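Local coordinates for SusD-like protein BACOVA_02651 (Bacteroides ovatus, PDB 5E75), which binds polysaccharide at the cell surface and probably captures xyloglucan before its transport into the periplasm for degradation, at residues V190-S195 and A368-G373; T84-V89 and L115-A120; L353-L358 and M417-W422. One frame throughout, in Å; residues are numbered along the deposited sequence.

Overall arrangement
Interaction 3 lies near the middle of the chain, about 3 Å from its centre, while interactions 1 and 2 each sit about 18 Å out and have centres about 25 Å apart. Interaction 2 pairs two early helices of the SusD fold; interaction 1 joins an early helix, 180-195, to the later helix 360-372. That later helix directly follows strand 355-359 of interaction 3; the centres of interactions 1 and 3 are about 20 Å apart. Interactions 2 and 3 touch, C119 SG packing on I357 CG2 at 4.2 Å. Among bound groups, 1,2-ethanediol sits on C119 of interaction 2, and a magnesium ion is about 12 Å from the L192 side chain.

Interaction 1 (V190-S195 and A368-G373); sequences VYLARS and AEACLG
L192 reaches from helix 180-195 to E369 and A370 on helix 360-372, a helix-to-helix contact of the largely alpha-helical SusD fold. The two segments come nearest at L192 and A370, with CA atoms 6.4 Å apart. The two methyls of L192 divide the work. CD2 lies across the E369 side chain, 3.7 Å from E369 CD and within van der Waals distance of CB and CG as well, while CD1 packs 4.1 Å from A370 CA. E369 can offer this long flank because its CG stands anti to the backbone N (chi1 -173°) and the chain stays extended beyond it, crossing the leucine at about a right angle. Its buried OE2 is met by a salt bridge from R203 and a hydrogen bond from W428 NE1, and R203 also touches L192. An alanine in place of E369 would probably leave the R203 charge and W428 NE1 without this acceptor and open a gap beside L192 CD2. A370 O takes a further bond from R212, on helix 205-221. Next to the leucine, S195 turns its hydroxyl back along its own helix, OG donating to L192 O at 2.7 Å.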
loop_
_atom_site.group_PDB
_atom_site.type_symbol
_atom_site.label_atom_id
_atom_site.label_comp_id
_atom_site.label_asym_id
_atom_site.label_seq_id
_atom_site.Cartn_x
_atom_site.Cartn_y
_atom_site.Cartn_z
ATOM N N VAL A 190 -8.892 8.337 6.108
ATOM C CA VAL A 190 -8.363 9.687 6.301
ATOM C C VAL A 190 -8.831 10.282 7.640
ATOM O O VAL A 190 -8.021 10.823 8.391
ATOM C CB VAL A 190 -8.729 10.591 5.094
ATOM C CG1 VAL A 190 -8.339 12.030 5.365
ATOM C CG2 VAL A 190 -8.035 10.096 3.840
ATOM N N TYR A 191 -10.123 10.177 7.937
ATOM C CA TYR A 191 -10.618 10.668 9.220
ATOM C C TYR A 191 -9.973 9.922 10.392
ATOM O O TYR A 191 -9.595 10.536 11.397
ATOM C CB TYR A 191 -12.139 10.575 9.295
ATOM C CG TYR A 191 -12.867 11.729 8.647
ATOM C CD1 TYR A 191 -12.661 13.039 9.073
ATOM C CD2 TYR A 191 -13.746 11.515 7.615
ATOM C CE1 TYR A 191 -13.321 14.099 8.496
ATOM C CE2 TYR A 191 -14.434 12.579 7.033
ATOM C CZ TYR A 191 -14.194 13.863 7.477
ATOM O OH TYR A 191 -14.867 14.940 6.909
ATOM N N LEU A 192 -9.828 8.603 10.276
ATOM C CA LEU A 192 -9.156 7.860 11.337
ATOM C C LEU A 192 -7.715 8.333 11.501
ATOM O O LEU A 192 -7.235 8.528 12.637
ATOM C CB LEU A 192 -9.207 6.346 11.094
ATOM C CG LEU A 192 -8.511 5.469 12.145
ATOM C CD1 LEU A 192 -9.138 5.644 13.538
ATOM C CD2 LEU A 192 -8.537 4.024 11.704
ATOM N N ALA A 193 -7.016 8.542 10.379
ATOM C CA ALA A 193 -5.639 9.012 10.438
ATOM C C ALA A 193 -5.541 10.400 11.053
ATOM O O ALA A 193 -4.609 10.686 11.801
ATOM C CB ALA A 193 -5.007 9.009 9.028
ATOM N N ARG A 194 -6.489 11.281 10.730
ATOM C CA ARG A 194 -6.453 12.631 11.280
ATOM C C ARG A 194 -6.780 12.662 12.780
ATOM O O ARG A 194 -6.270 13.521 13.509
ATOM C CB ARG A 194 -7.395 13.572 10.514
ATOM C CG ARG A 194 -7.128 15.037 10.860
ATOM C CD ARG A 194 -7.963 16.027 10.069
ATOM N NE ARG A 194 -9.361 16.006 10.467
ATOM C CZ ARG A 194 -10.269 16.859 10.021
ATOM N NH1 ARG A 194 -9.910 17.810 9.163
ATOM N NH2 ARG A 194 -11.518 16.761 10.447
ATOM N N SER A 195 -7.611 11.723 13.228
ATOM C CA SER A 195 -8.184 11.797 14.572
ATOM C C SER A 195 -7.110 11.973 15.646
ATOM O O SER A 195 -7.277 12.785 16.548
ATOM C CB SER A 195 -9.072 10.589 14.875
ATOM O OG SER A 195 -8.319 9.392 14.989
ATOM N N ALA A 368 -13.097 -1.282 12.635
ATOM C CA ALA A 368 -12.787 -1.817 13.950
ATOM C C ALA A 368 -11.950 -0.844 14.771
ATOM O O ALA A 368 -12.211 -0.613 15.957
ATOM C CB ALA A 368 -12.065 -3.165 13.834
ATOM N N GLU A 369 -10.928 -0.263 14.153
ATOM C CA GLU A 369 -10.032 0.640 14.862
ATOM C C GLU A 369 -10.772 1.914 15.269
ATOM O O GLU A 369 -10.542 2.474 16.351
ATOM C CB GLU A 369 -8.787 0.957 14.005
ATOM C CG GLU A 369 -7.718 1.760 14.711
ATOM C CD GLU A 369 -6.433 1.936 13.899
ATOM O OE1 GLU A 369 -6.262 1.252 12.875
ATOM O OE2 GLU A 369 -5.580 2.740 14.328
ATOM N N ALA A 370 -11.669 2.386 14.407
ATOM C CA ALA A 370 -12.453 3.577 14.733
ATOM C C ALA A 370 -13.464 3.301 15.853
ATOM O O ALA A 370 -13.777 4.210 16.628
ATOM C CB ALA A 370 -13.148 4.127 13.498
ATOM N N CYS A 371 -13.956 2.065 15.946
ATOM C CA CYS A 371 -14.808 1.670 17.075
ATOM C C CYS A 371 -14.015 1.542 18.380
ATOM O O CYS A 371 -14.500 1.939 19.450
ATOM C CB CYS A 371 -15.551 0.372 16.765
ATOM S SG CYS A 371 -16.824 0.526 15.516
ATOM N N LEU A 372 -12.801 1.006 18.320
ATOM C CA LEU A 372 -11.926 0.991 19.486
ATOM C C LEU A 372 -11.741 2.409 20.034
ATOM O O LEU A 372 -11.859 2.647 21.244
ATOM C CB LEU A 372 -10.591 0.376 19.104
ATOM C CG LEU A 372 -9.513 0.390 20.188
ATOM C CD1 LEU A 372 -9.863 -0.522 21.357
ATOM C CD2 LEU A 372 -8.160 -0.011 19.608
ATOM N N GLY A 373 -11.469 3.357 19.141
ATOM C CA GLY A 373 -11.406 4.755 19.523
ATOM C C GLY A 373 -10.377 4.983 20.605
ATOM O O GLY A 373 -9.241 4.582 20.460
#

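Interaction 2 (T84-V89 and L115-A120); sequences TMANSV and LMRACA. With EDO (1,2-ethanediol), chain C.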
loop_
_atom_site.group_PDB
_atom_site.type_symbol
_atom_site.label_atom_id
_atom_site.label_comp_id
_atom_site.label_asym_id
_atom_site.label_seq_id
_atom_site.Cartn_x
_atom_site.Cartn_y
_atom_site.Cartn_z
ATOM N N THR A 84 -0.992 16.300 -11.173
ATOM C CA THR A 84 -1.078 17.147 -12.364
ATOM C C THR A 84 -1.949 16.511 -13.442
ATOM O O THR A 84 -2.665 17.233 -14.150
ATOM C CB THR A 84 0.296 17.539 -12.898
ATOM O OG1 THR A 84 1.000 16.380 -13.270
ATOM C CG2 THR A 84 1.097 18.296 -11.850
ATOM N N MET A 85 -1.941 15.191 -13.586
ATOM C CA MET A 85 -2.913 14.569 -14.504
ATOM C C MET A 85 -4.368 14.804 -14.074
ATOM O O MET A 85 -5.251 15.057 -14.907
ATOM C CB MET A 85 -2.671 13.069 -14.697
ATOM C CG MET A 85 -3.574 12.520 -15.802
ATOM S SD MET A 85 -3.420 10.774 -16.152
ATOM C CE MET A 85 -1.737 10.700 -16.697
ATOM N N ALA A 86 -4.637 14.670 -12.781
ATOM C CA ALA A 86 -5.965 14.953 -12.244
ATOM C C ALA A 86 -6.367 16.387 -12.601
ATOM O O ALA A 86 -7.495 16.644 -13.053
ATOM C CB ALA A 86 -5.979 14.753 -10.722
ATOM N N ASN A 87 -5.454 17.327 -12.378
ATOM C CA ASN A 87 -5.739 18.729 -12.690
ATOM C C ASN A 87 -6.029 18.926 -14.189
ATOM O O ASN A 87 -6.944 19.667 -14.565
ATOM C CB ASN A 87 -4.589 19.627 -12.232
ATOM C CG ASN A 87 -4.426 19.643 -10.732
ATOM O OD1 ASN A 87 -5.320 19.221 -9.991
ATOM N ND2 ASN A 87 -3.295 20.154 -10.276
ATOM N N SER A 88 -5.281 18.227 -15.029
ATOM C CA SER A 88 -5.495 18.315 -16.471
ATOM C C SER A 88 -6.852 17.754 -16.868
ATOM O O SER A 88 -7.544 18.337 -17.721
ATOM C CB SER A 88 -4.392 17.600 -17.225
ATOM O OG SER A 88 -3.169 18.302 -17.124
ATOM N N VAL A 89 -7.245 16.627 -16.283
ATOM C CA VAL A 89 -8.571 16.068 -16.526
ATOM C C VAL A 89 -9.676 17.042 -16.117
ATOM O O VAL A 89 -10.632 17.256 -16.861
ATOM C CB VAL A 89 -8.754 14.721 -15.774
ATOM C CG1 VAL A 89 -10.219 14.291 -15.729
ATOM C CG2 VAL A 89 -7.910 13.663 -16.422
ATOM N N LEU A 115 -10.550 11.890 -6.731
ATOM C CA LEU A 115 -10.239 10.707 -5.922
ATOM C C LEU A 115 -8.766 10.359 -6.021
ATOM O O LEU A 115 -8.115 10.075 -5.009
ATOM C CB LEU A 115 -11.098 9.518 -6.368
ATOM C CG LEU A 115 -10.806 8.146 -5.733
ATOM C CD1 LEU A 115 -10.947 8.213 -4.229
ATOM C CD2 LEU A 115 -11.699 7.022 -6.284
ATOM N N MET A 116 -8.225 10.359 -7.232
ATOM C CA MET A 116 -6.822 10.011 -7.404
ATOM C C MET A 116 -5.921 11.072 -6.806
ATOM O O MET A 116 -4.913 10.742 -6.171
ATOM C CB MET A 116 -6.472 9.765 -8.869
ATOM C CG MET A 116 -7.158 8.563 -9.458
ATOM S SD MET A 116 -6.707 7.054 -8.614
ATOM C CE MET A 116 -7.524 5.836 -9.634
ATOM N N ARG A 117 -6.271 12.340 -6.969
ATOM C CA ARG A 117 -5.502 13.419 -6.372
ATOM C C ARG A 117 -5.475 13.282 -4.847
ATOM O O ARG A 117 -4.428 13.467 -4.211
ATOM C CB ARG A 117 -6.101 14.765 -6.795
ATOM C CG ARG A 117 -5.289 15.981 -6.363
ATOM C CD ARG A 117 -5.768 17.256 -7.015
ATOM N NE ARG A 117 -7.069 17.678 -6.556
ATOM C CZ ARG A 117 -7.739 18.699 -7.087
ATOM N NH1 ARG A 117 -7.230 19.402 -8.098
ATOM N NH2 ARG A 117 -8.913 19.025 -6.590
ATOM N N ALA A 118 -6.612 12.924 -4.267
ATOM C CA ALA A 118 -6.701 12.698 -2.834
ATOM C C ALA A 118 -5.805 11.553 -2.406
ATOM O O ALA A 118 -5.087 11.656 -1.415
ATOM C CB ALA A 118 -8.146 12.425 -2.414
ATOM N N CYS A 119 -5.844 10.447 -3.136
ATOM C CA CYS A 119 -4.978 9.339 -2.799
ATOM C C CYS A 119 -3.505 9.697 -2.863
ATOM O O CYS A 119 -2.732 9.305 -1.987
ATOM C CB CYS A 119 -5.256 8.136 -3.697
ATOM S SG CYS A 119 -6.865 7.319 -3.411
ATOM N N ALA A 120 -3.092 10.401 -3.900
ATOM C CA ALA A 120 -1.711 10.820 -4.030
ATOM C C ALA A 120 -1.284 11.693 -2.854
ATOM O O ALA A 120 -0.234 11.459 -2.267
ATOM C CB ALA A 120 -1.501 11.535 -5.360
HETATM C C1 EDO C . -5.120 5.412 0.751
HETATM O O1 EDO C . -4.335 4.661 1.673
HETATM C C2 EDO C . -4.288 5.830 -0.454
HETATM O O2 EDO C . -3.586 7.048 -0.200
#
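Segments 84-89 and 115-120 run in opposite directions and come closest at A86 and R117, whose CA atoms are 6.1 Å apart. A86 presents just its methyl here: CB points at the partner helix and meets R117 CB at 3.9 Å. Beyond CB the arginine reaches across to N87, the two side chains crossing at about a right angle. Its CG is anti to the backbone N (chi1 -173°), and a bend at chi3 turns the guanidinium so that NH1 donates to N87 OD1 at 2.7 Å. The bond is short but not straight, with an N-H...O angle of 143°. OD1 lies near the guanidinium plane, at its edge, whereas the donor is somewhat tilted from the plane of the amide carbonyl; the two flat groups are turned 66° against each other. OD1 also rests 3.6 Å from R117 CD. Helices 70-95 and 103-125, which carry these residues, follow each other in the chain as an antiparallel helical hairpin, consistent with the TPR-like helical architecture of the SusD family. Both polar groups are buried and have further partners. R117 NH2 forms a salt bridge with D161 of helix 151-168, and N87 ND2 donates to N137 OD1 and I134 O, which together probably hold the amide's rotation, with OD1 turned to the arginine. On the other flank of helix 103-125, 1,2-ethanediol, probably from the crystallisation liquor, donates from O2 to C119 O at 3.0 Å and is also bonded to R126 NH2.

Interaction 3 (L353-L358 and M417-W422); sequences LNTYIL and MEYSNW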
loop_
_atom_site.group_PDB
_atom_site.type_symbol
_atom_site.label_atom_id
_atom_site.label_comp_id
_atom_site.label_asym_id
_atom_site.label_seq_id
_atom_site.Cartn_x
_atom_site.Cartn_y
_atom_site.Cartn_z
ATOM N N LEU A 353 -0.620 -8.441 -12.709
ATOM C CA LEU A 353 -1.400 -8.099 -11.535
ATOM C C LEU A 353 -1.657 -6.614 -11.423
ATOM O O LEU A 353 -0.777 -5.785 -11.691
ATOM C CB LEU A 353 -0.672 -8.565 -10.277
ATOM C CG LEU A 353 -0.380 -10.059 -10.226
ATOM C CD1 LEU A 353 0.473 -10.346 -9.021
ATOM C CD2 LEU A 353 -1.656 -10.876 -10.169
ATOM N N ASN A 354 -2.875 -6.267 -11.021
ATOM C CA ASN A 354 -3.140 -4.904 -10.611
ATOM C C ASN A 354 -2.392 -4.586 -9.315
ATOM O O ASN A 354 -1.951 -5.514 -8.598
ATOM C CB ASN A 354 -4.641 -4.692 -10.388
ATOM C CG ASN A 354 -5.419 -4.541 -11.679
ATOM O OD1 ASN A 354 -4.848 -4.358 -12.755
ATOM N ND2 ASN A 354 -6.729 -4.611 -11.570
ATOM N N THR A 355 -2.251 -3.296 -9.008
ATOM C CA THR A 355 -1.675 -2.879 -7.723
ATOM C C THR A 355 -2.795 -2.317 -6.858
ATOM O O THR A 355 -3.381 -1.292 -7.166
ATOM C CB THR A 355 -0.597 -1.792 -7.903
ATOM O OG1 THR A 355 0.440 -2.280 -8.762
ATOM C CG2 THR A 355 0.024 -1.389 -6.574
ATOM N N TYR A 356 -3.132 -3.005 -5.778
ATOM C CA TYR A 356 -4.193 -2.543 -4.894
ATOM C C TYR A 356 -3.885 -1.180 -4.282
ATOM O O TYR A 356 -2.753 -0.912 -3.863
ATOM C CB TYR A 356 -4.420 -3.537 -3.758
ATOM C CG TYR A 356 -5.127 -4.796 -4.169
ATOM C CD1 TYR A 356 -6.464 -4.769 -4.550
ATOM C CD2 TYR A 356 -4.474 -6.017 -4.161
ATOM C CE1 TYR A 356 -7.127 -5.904 -4.926
ATOM C CE2 TYR A 356 -5.146 -7.187 -4.535
ATOM C CZ TYR A 356 -6.479 -7.103 -4.929
ATOM O OH TYR A 356 -7.175 -8.223 -5.311
ATOM N N ILE A 357 -4.911 -0.331 -4.229
ATOM C CA ILE A 357 -4.886 0.898 -3.452
ATOM C C ILE A 357 -5.785 0.736 -2.225
ATOM O O ILE A 357 -5.400 1.116 -1.116
ATOM C CB ILE A 357 -5.294 2.122 -4.304
ATOM C CG1 ILE A 357 -4.241 2.376 -5.382
ATOM C CG2 ILE A 357 -5.491 3.370 -3.430
ATOM C CD1 ILE A 357 -4.636 3.435 -6.425
ATOM N N LEU A 358 -6.969 0.153 -2.419
ATOM C CA LEU A 358 -7.884 -0.130 -1.317
ATOM C C LEU A 358 -8.636 -1.454 -1.497
ATOM O O LEU A 358 -9.321 -1.643 -2.509
ATOM C CB LEU A 358 -8.911 0.994 -1.160
ATOM C CG LEU A 358 -9.877 0.853 0.030
ATOM C CD1 LEU A 358 -9.123 1.015 1.347
ATOM C CD2 LEU A 358 -11.010 1.857 -0.086
ATOM N N MET A 417 3.385 -6.978 1.940
ATOM C CA MET A 417 3.795 -6.914 0.527
ATOM C C MET A 417 2.726 -6.302 -0.377
ATOM O O MET A 417 2.714 -6.533 -1.576
ATOM C CB MET A 417 4.269 -8.286 0.013
ATOM C CG MET A 417 5.502 -8.834 0.736
ATOM S SD MET A 417 6.862 -7.660 0.900
ATOM C CE MET A 417 7.029 -7.075 -0.801
ATOM N N GLU A 418 1.868 -5.457 0.187
ATOM C CA GLU A 418 0.941 -4.634 -0.607
ATOM C C GLU A 418 1.316 -3.157 -0.564
ATOM O O GLU A 418 0.561 -2.311 -1.036
ATOM C CB GLU A 418 -0.516 -4.822 -0.168
ATOM C CG GLU A 418 -1.019 -6.204 -0.522
ATOM C CD GLU A 418 -2.441 -6.479 -0.081
ATOM O OE1 GLU A 418 -3.367 -5.681 -0.390
ATOM O OE2 GLU A 418 -2.609 -7.543 0.530
ATOM N N TYR A 419 2.491 -2.855 -0.036
ATOM C CA TYR A 419 3.045 -1.499 -0.102
ATOM C C TYR A 419 2.180 -0.492 0.634
ATOM O O TYR A 419 2.088 0.661 0.225
ATOM C CB TYR A 419 3.291 -1.091 -1.563
ATOM C CG TYR A 419 3.634 -2.265 -2.486
ATOM C CD1 TYR A 419 4.721 -3.098 -2.257
ATOM C CD2 TYR A 419 2.828 -2.532 -3.586
ATOM C CE1 TYR A 419 4.985 -4.192 -3.131
ATOM C CE2 TYR A 419 3.084 -3.590 -4.439
ATOM C CZ TYR A 419 4.144 -4.411 -4.194
ATOM O OH TYR A 419 4.344 -5.448 -5.097
ATOM N N SER A 420 1.573 -0.937 1.732
ATOM C CA SER A 420 0.680 -0.108 2.522
ATOM C C SER A 420 1.064 -0.007 4.000
ATOM O O SER A 420 0.706 0.957 4.662
ATOM C CB SER A 420 -0.744 -0.657 2.421
ATOM O OG SER A 420 -0.786 -2.010 2.828
ATOM N N ASN A 421 1.764 -0.992 4.534
ATOM C CA ASN A 421 2.000 -1.025 5.965
ATOM C C ASN A 421 2.771 0.182 6.469
ATOM O O ASN A 421 2.503 0.644 7.567
ATOM C CB ASN A 421 2.687 -2.329 6.395
ATOM C CG ASN A 421 1.752 -3.527 6.399
ATOM O OD1 ASN A 421 0.529 -3.392 6.523
ATOM N ND2 ASN A 421 2.332 -4.704 6.280
ATOM N N TRP A 422 3.711 0.717 5.696
ATOM C CA TRP A 422 4.489 1.845 6.208
ATOM C C TRP A 422 3.600 3.061 6.451
ATOM O O TRP A 422 3.750 3.769 7.442
ATOM C CB TRP A 422 5.661 2.227 5.308
ATOM C CG TRP A 422 6.350 3.466 5.839
ATOM C CD1 TRP A 422 6.507 4.662 5.200
ATOM C CD2 TRP A 422 6.948 3.623 7.137
ATOM N NE1 TRP A 422 7.165 5.562 6.016
ATOM C CE2 TRP A 422 7.444 4.942 7.210
ATOM C CE3 TRP A 422 7.106 2.782 8.243
ATOM C CZ2 TRP A 422 8.070 5.430 8.349
ATOM C CZ3 TRP A 422 7.722 3.269 9.366
ATOM C CH2 TRP A 422 8.218 4.573 9.408
HETATM O O HOH W 1 -0.664 -2.809 -3.412
HETATM O O HOH W 2 -1.961 -1.067 -0.973
#
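E418 O is approached by two waters, at 2.7 Å from water 1 and 2.8 Å from water 2, which lie 2.9 and 3.0 Å from Y356 O; each can link the two carbonyls, though its protons are shared among more acceptors than it can serve. The Y356 carbonyl leads into a classic beta bulge, where I357 and L358 both face L246 in the antiparallel pair of strands 355-359 and 244-248; E418 belongs to the loop before helix 421-431. Beside this water link the side chains meet by van der Waals contact. E418 OE1 comes in obliquely to within 3.9 Å of Y356 CD2, and the carboxylate and ring planes are 46° apart. The charge of E418 is answered elsewhere, OE2 forming salt bridges with R359 and K332, while Y356 OH is bonded to L233 O and N241 ND2. Such fixed ends probably restrict how far either group can turn. T355 likewise commits its hydroxyl, to W250 and N36, and gives its methyl to this contact. M417 O lies 3.6 Å above one face of the Y419 ring, offset toward its rim; at the ring edge, T355 CG2 lies near the ring plane, 4.3 Å from Y419 CD2.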